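Local atomic coordinates of proline iminopeptidase-related protein (Thermus thermophilus, PDB entry 2YYS), a protein that is of unknown function but belongs to the alpha/beta hydrolases of the S33 peptidase family and may act as a peptidase. Residues L125-N130 / G230-Y235; V223-R228 / A245-L250. All blocks are in the same frame, centred on the assembly; numbering follows the deposited sequence.

Contact 1 (L125-N130 / G230-Y235)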
loop_
_atom_site.group_PDB
_atom_site.type_symbol
_atom_site.label_atom_id
_atom_site.label_comp_id
_atom_site.label_asym_id
_atom_site.label_seq_id
_atom_site.Cartn_x
_atom_site.Cartn_y
_atom_site.Cartn_z
ATOM N N LEU A 125 -3.070 2.328 5.072
ATOM C CA LEU A 125 -3.277 1.051 5.725
ATOM C C LEU A 125 -1.949 0.343 5.851
ATOM O O LEU A 125 -1.272 0.105 4.850
ATOM C CB LEU A 125 -4.243 0.190 4.917
ATOM C CG LEU A 125 -5.540 0.860 4.466
ATOM C CD1 LEU A 125 -6.308 -0.070 3.542
ATOM C CD2 LEU A 125 -6.397 1.251 5.641
ATOM N N ALA A 126 -1.585 -0.030 7.071
ATOM C CA ALA A 126 -0.377 -0.813 7.290
ATOM C C ALA A 126 0.821 -0.221 6.544
ATOM O O ALA A 126 1.485 -0.899 5.767
ATOM C CB ALA A 126 -0.619 -2.231 6.840
ATOM N N PRO A 127 1.117 1.043 6.790
ATOM C CA PRO A 127 2.163 1.720 6.022
ATOM C C PRO A 127 3.540 1.103 6.252
ATOM O O PRO A 127 3.868 0.708 7.383
ATOM C CB PRO A 127 2.115 3.147 6.562
ATOM C CG PRO A 127 1.604 2.965 7.988
ATOM C CD PRO A 127 0.551 1.903 7.843
ATOM N N TRP A 128 4.303 0.991 5.166
ATOM C CA TRP A 128 5.730 0.671 5.197
ATOM C C TRP A 128 6.479 1.931 4.767
ATOM O O TRP A 128 6.281 2.424 3.652
ATOM C CB TRP A 128 6.104 -0.451 4.213
ATOM C CG TRP A 128 5.534 -1.814 4.490
ATOM C CD1 TRP A 128 4.651 -2.158 5.471
ATOM C CD2 TRP A 128 5.818 -3.022 3.769
ATOM N NE1 TRP A 128 4.360 -3.496 5.394
ATOM C CE2 TRP A 128 5.061 -4.051 4.360
ATOM C CE3 TRP A 128 6.631 -3.337 2.675
ATOM C CZ2 TRP A 128 5.095 -5.364 3.902
ATOM C CZ3 TRP A 128 6.666 -4.641 2.219
ATOM C CH2 TRP A 128 5.903 -5.641 2.834
ATOM N N VAL A 129 7.336 2.447 5.640
ATOM C CA VAL A 129 8.164 3.589 5.288
ATOM C C VAL A 129 9.649 3.406 5.586
ATOM O O VAL A 129 10.475 4.082 4.996
ATOM C CB VAL A 129 7.687 4.868 5.997
ATOM C CG1 VAL A 129 6.240 5.191 5.629
ATOM C CG2 VAL A 129 7.835 4.749 7.493
ATOM N N ASN A 130 9.975 2.523 6.523
ATOM C CA ASN A 130 11.337 2.321 6.978
ATOM C C ASN A 130 11.739 0.887 6.681
ATOM O O ASN A 130 11.419 -0.025 7.435
ATOM C CB ASN A 130 11.463 2.627 8.481
ATOM C CG ASN A 130 12.916 2.610 8.958
ATOM O OD1 ASN A 130 13.767 2.001 8.326
ATOM N ND2 ASN A 130 13.197 3.284 10.074
ATOM N N GLY A 230 3.470 -7.433 12.042
ATOM C CA GLY A 230 4.897 -7.296 12.249
ATOM C C GLY A 230 5.674 -6.633 11.114
ATOM O O GLY A 230 6.873 -6.417 11.275
ATOM N N THR A 231 5.018 -6.328 9.989
ATOM C CA THR A 231 5.632 -5.551 8.908
ATOM C C THR A 231 5.406 -4.047 9.008
ATOM O O THR A 231 5.999 -3.293 8.239
ATOM C CB THR A 231 5.137 -6.000 7.514
ATOM O OG1 THR A 231 3.774 -5.605 7.308
ATOM C CG2 THR A 231 5.147 -7.501 7.362
ATOM N N SER A 232 4.555 -3.611 9.932
ATOM C CA SER A 232 4.158 -2.203 10.031
ATOM C C SER A 232 4.129 -1.652 11.460
ATOM O O SER A 232 4.524 -0.521 11.672
ATOM C CB SER A 232 2.766 -2.009 9.420
ATOM O OG SER A 232 2.427 -0.634 9.322
ATOM N N TYR A 233 3.623 -2.438 12.413
ATOM C CA TYR A 233 3.451 -2.008 13.802
ATOM C C TYR A 233 4.543 -2.628 14.676
ATOM O O TYR A 233 4.857 -3.813 14.500
ATOM C CB TYR A 233 2.052 -2.403 14.331
ATOM C CG TYR A 233 1.708 -1.695 15.623
ATOM C CD1 TYR A 233 1.268 -0.379 15.611
ATOM C CD2 TYR A 233 1.897 -2.311 16.857
ATOM C CE1 TYR A 233 1.012 0.302 16.790
ATOM C CE2 TYR A 233 1.625 -1.635 18.048
ATOM C CZ TYR A 233 1.190 -0.327 17.999
ATOM O OH TYR A 233 0.930 0.371 19.149
ATOM N N PRO A 234 5.110 -1.898 15.641
ATOM C CA PRO A 234 4.715 -0.540 16.048
ATOM C C PRO A 234 5.340 0.655 15.313
ATOM O O PRO A 234 5.087 1.771 15.757
ATOM C CB PRO A 234 5.163 -0.492 17.520
ATOM C CG PRO A 234 6.366 -1.388 17.584
ATOM C CD PRO A 234 6.184 -2.428 16.502
ATOM N N TYR A 235 6.097 0.462 14.237
ATOM C CA TYR A 235 6.696 1.613 13.561
ATOM C C TYR A 235 5.657 2.610 13.041
ATOM O O TYR A 235 5.949 3.794 12.927
ATOM C CB TYR A 235 7.639 1.188 12.434
ATOM C CG TYR A 235 8.648 2.264 12.153
ATOM C CD1 TYR A 235 9.811 2.362 12.898
ATOM C CD2 TYR A 235 8.410 3.223 11.172
ATOM C CE1 TYR A 235 10.731 3.380 12.663
ATOM C CE2 TYR A 235 9.302 4.230 10.931
ATOM C CZ TYR A 235 10.466 4.312 11.671
ATOM O OH TYR A 235 11.343 5.336 11.416
HETATM O O HOH W 1 5.375 1.401 9.698
#
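Asn130 lies across the ring of Tyr235, its CB over one face and displaced toward the CE2-CZ rim, 4.0 Å from the ring centroid in a CH-pi contact. Its amide plane stands 89° to the ring, and Asn130 ND2, itself above the ring plane, donates to Tyr235 OH over 3.1 Å in a nearly straight bond. CG anti to the backbone N (chi1 -172°) carries the amide there, while OD1 caps the following helix by accepting from Trp133 N. Tyr235 OH is also hydrogen-bonded to Thr211 OG1, and Val129 CG2 meets the ring edge at Tyr235 CE2, 3.8 Å away. Both segments are loops that leave the C-terminal ends of neighbouring parallel strands, 119-125 and 221-226, the end of the sheet where alpha/beta hydrolases carry their active site. Deeper in, Ser232 OG donates to Pro127 O over 2.8 Å. A water gives a hydrogen to the same carbonyl and another to Ser232 O, gripping Pro127 O twice and bridging the two backbones. Trp128 brings the nitrogen edge of its indole to Thr231, NE1 donating to OG1 at 2.9 Å on a bent path (139°). Thr231 OG1 is also hydrogen-bonded to Asp229.

Contact 2 (V223-R228 / A245-L250)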
loop_
_atom_site.group_PDB
_atom_site.type_symbol
_atom_site.label_atom_id
_atom_site.label_comp_id
_atom_site.label_asym_id
_atom_site.label_seq_id
_atom_site.Cartn_x
_atom_site.Cartn_y
_atom_site.Cartn_z
ATOM N N VAL A 223 -4.056 6.835 9.670
ATOM C CA VAL A 223 -3.288 5.612 9.689
ATOM C C VAL A 223 -4.121 4.536 10.381
ATOM O O VAL A 223 -4.598 4.733 11.495
ATOM C CB VAL A 223 -1.947 5.784 10.425
ATOM C CG1 VAL A 223 -1.213 4.463 10.504
ATOM C CG2 VAL A 223 -1.077 6.844 9.731
ATOM N N LEU A 224 -4.300 3.419 9.688
ATOM C CA LEU A 224 -4.964 2.228 10.214
ATOM C C LEU A 224 -3.990 1.084 10.105
ATOM O O LEU A 224 -3.424 0.853 9.038
ATOM C CB LEU A 224 -6.191 1.861 9.378
ATOM C CG LEU A 224 -7.551 2.458 9.699
ATOM C CD1 LEU A 224 -7.527 3.950 9.596
ATOM C CD2 LEU A 224 -8.598 1.881 8.745
ATOM N N VAL A 225 -3.809 0.348 11.190
ATOM C CA VAL A 225 -2.822 -0.719 11.215
ATOM C C VAL A 225 -3.218 -1.814 12.203
ATOM O O VAL A 225 -3.907 -1.566 13.183
ATOM C CB VAL A 225 -1.427 -0.132 11.554
ATOM C CG1 VAL A 225 -1.396 0.418 12.977
ATOM C CG2 VAL A 225 -0.319 -1.154 11.336
ATOM N N GLY A 226 -2.767 -3.031 11.943
ATOM C CA GLY A 226 -3.051 -4.146 12.833
ATOM C C GLY A 226 -2.008 -4.187 13.924
ATOM O O GLY A 226 -0.825 -4.050 13.656
ATOM N N GLU A 227 -2.441 -4.380 15.157
ATOM C CA GLU A 227 -1.518 -4.520 16.287
ATOM C C GLU A 227 -0.491 -5.628 16.106
ATOM O O GLU A 227 0.638 -5.536 16.609
ATOM C CB GLU A 227 -2.336 -4.821 17.527
ATOM C CG GLU A 227 -1.562 -4.936 18.818
ATOM C CD GLU A 227 -2.489 -5.421 19.914
ATOM O OE1 GLU A 227 -2.906 -6.628 19.858
ATOM O OE2 GLU A 227 -2.841 -4.558 20.764
ATOM N N ARG A 228 -0.901 -6.682 15.406
ATOM C CA ARG A 228 -0.050 -7.845 15.152
ATOM C C ARG A 228 0.523 -7.926 13.739
ATOM O O ARG A 228 0.970 -8.980 13.295
ATOM C CB ARG A 228 -0.823 -9.112 15.527
ATOM C CG ARG A 228 -1.147 -9.130 17.036
ATOM C CD ARG A 228 -1.796 -10.406 17.558
ATOM N NE ARG A 228 -0.940 -11.583 17.410
ATOM C CZ ARG A 228 -1.311 -12.832 17.718
ATOM N NH1 ARG A 228 -2.524 -13.073 18.214
ATOM N NH2 ARG A 228 -0.469 -13.847 17.529
ATOM N N ALA A 245 -1.135 12.540 12.219
ATOM C CA ALA A 245 -2.331 11.873 11.740
ATOM C C ALA A 245 -2.906 10.982 12.838
ATOM O O ALA A 245 -2.167 10.300 13.533
ATOM C CB ALA A 245 -1.973 11.025 10.548
ATOM N N PRO A 246 -4.221 10.954 12.991
ATOM C CA PRO A 246 -4.819 9.942 13.860
ATOM C C PRO A 246 -4.409 8.529 13.423
ATOM O O PRO A 246 -4.234 8.238 12.230
ATOM C CB PRO A 246 -6.320 10.171 13.692
ATOM C CG PRO A 246 -6.434 11.603 13.223
ATOM C CD PRO A 246 -5.225 11.856 12.401
ATOM N N ILE A 247 -4.207 7.673 14.411
ATOM C CA ILE A 247 -3.884 6.276 14.180
ATOM C C ILE A 247 -4.902 5.419 14.914
ATOM O O ILE A 247 -5.293 5.742 16.032
ATOM C CB ILE A 247 -2.440 5.939 14.635
ATOM C CG1 ILE A 247 -2.115 4.489 14.282
ATOM C CG2 ILE A 247 -2.213 6.250 16.155
ATOM C CD1 ILE A 247 -0.658 4.137 14.382
ATOM N N ARG A 248 -5.341 4.348 14.256
ATOM C CA ARG A 248 -6.181 3.328 14.863
ATOM C C ARG A 248 -5.456 2.004 14.714
ATOM O O ARG A 248 -5.109 1.600 13.605
ATOM C CB ARG A 248 -7.542 3.248 14.171
ATOM C CG ARG A 248 -8.369 4.536 14.231
ATOM C CD ARG A 248 -8.816 4.924 15.634
ATOM N NE ARG A 248 -9.469 6.239 15.659
ATOM C CZ ARG A 248 -8.904 7.391 16.048
ATOM N NH1 ARG A 248 -7.633 7.453 16.441
ATOM N NH2 ARG A 248 -9.626 8.506 16.023
ATOM N N VAL A 249 -5.225 1.351 15.845
ATOM C CA VAL A 249 -4.526 0.077 15.935
ATOM C C VAL A 249 -5.561 -1.005 16.277
ATOM O O VAL A 249 -6.158 -0.970 17.341
ATOM C CB VAL A 249 -3.429 0.138 17.023
ATOM C CG1 VAL A 249 -2.599 -1.124 17.031
ATOM C CG2 VAL A 249 -2.522 1.361 16.803
ATOM N N LEU A 250 -5.786 -1.947 15.368
ATOM C CA LEU A 250 -6.824 -2.956 15.551
ATOM C C LEU A 250 -6.231 -4.148 16.278
ATOM O O LEU A 250 -5.278 -4.744 15.792
ATOM C CB LEU A 250 -7.407 -3.415 14.207
ATOM C CG LEU A 250 -7.910 -2.331 13.245
ATOM C CD1 LEU A 250 -8.733 -2.935 12.111
ATOM C CD2 LEU A 250 -8.713 -1.274 13.975
#
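Strands 223-226 and 247-250 run parallel, their short axes 4.7 Å apart and 17° from exact alignment, and pair Val223 with Ile247, Leu224 with Arg248, Val225 with Val249 and Gly226 with Leu250. They are the two strands of a beta-alpha-beta unit whose crossover contains helix 236-243. Strand 247-250 is the outermost at this edge of the alpha/beta hydrolase sheet. Five backbone hydrogen bonds join the segments. Val223 and Val225 each use both N and O, so this strand reaches across to residues flanking its bridge partners: Val223 N to Pro246 O, Arg248 N to Val223 O, Val225 N to Arg248 O, and Leu250 N to Val225 O. The fifth, Glu227 N to Leu250 O at 2.9 Å, carries the pairing one residue beyond the strand.

Val223, Val225, Ile247 and Val249 share one face, where helix 236-243 packs on Val225 and Ile247. Ile247 is extended, CG1 anti to the backbone N (chi1 -176°), which brings CD1 against both valines of strand 223-226, 3.9 Å from Val223 CG1 and 4.0 Å from Val225 CG1. Val225 CG1 also meets Val249 CG2 at 4.1 Å, while Val249 CG1 rests on Glu227, 3.6 Å from its CA. The other face carries Leu224, Arg248 and Leu250, where helix 262-274 places Phe265 against both leucines. Arg248 turns its end away from strand 223-226: NE forms a salt bridge with Glu271, and NH1 folds back to donate to Ile247 O over 2.9 Å, approaching from above the carbonyl plane.

How the contacts relate
The centres of contacts 1 and 2 lie about 9 Å apart, on the same side of the chain's centre, and their segments alternate along the chain in the order 125-130, 223-228, 230-235, 245-250. Strand 221-226 is the shared element: it is flanked in the sheet by 119-125 and 247-250, and the loop that leaves it supplies 230-235. A probable hydrogen bond from Ala126 N to Leu224 O, 2.8 Å long, joins the contacts directly, and Ser232 OG packs on Val225 CG2. Strand 221-226 therefore continues from the sheet-edge pairing of contact 2 into the loop that meets 125-130 in contact 1.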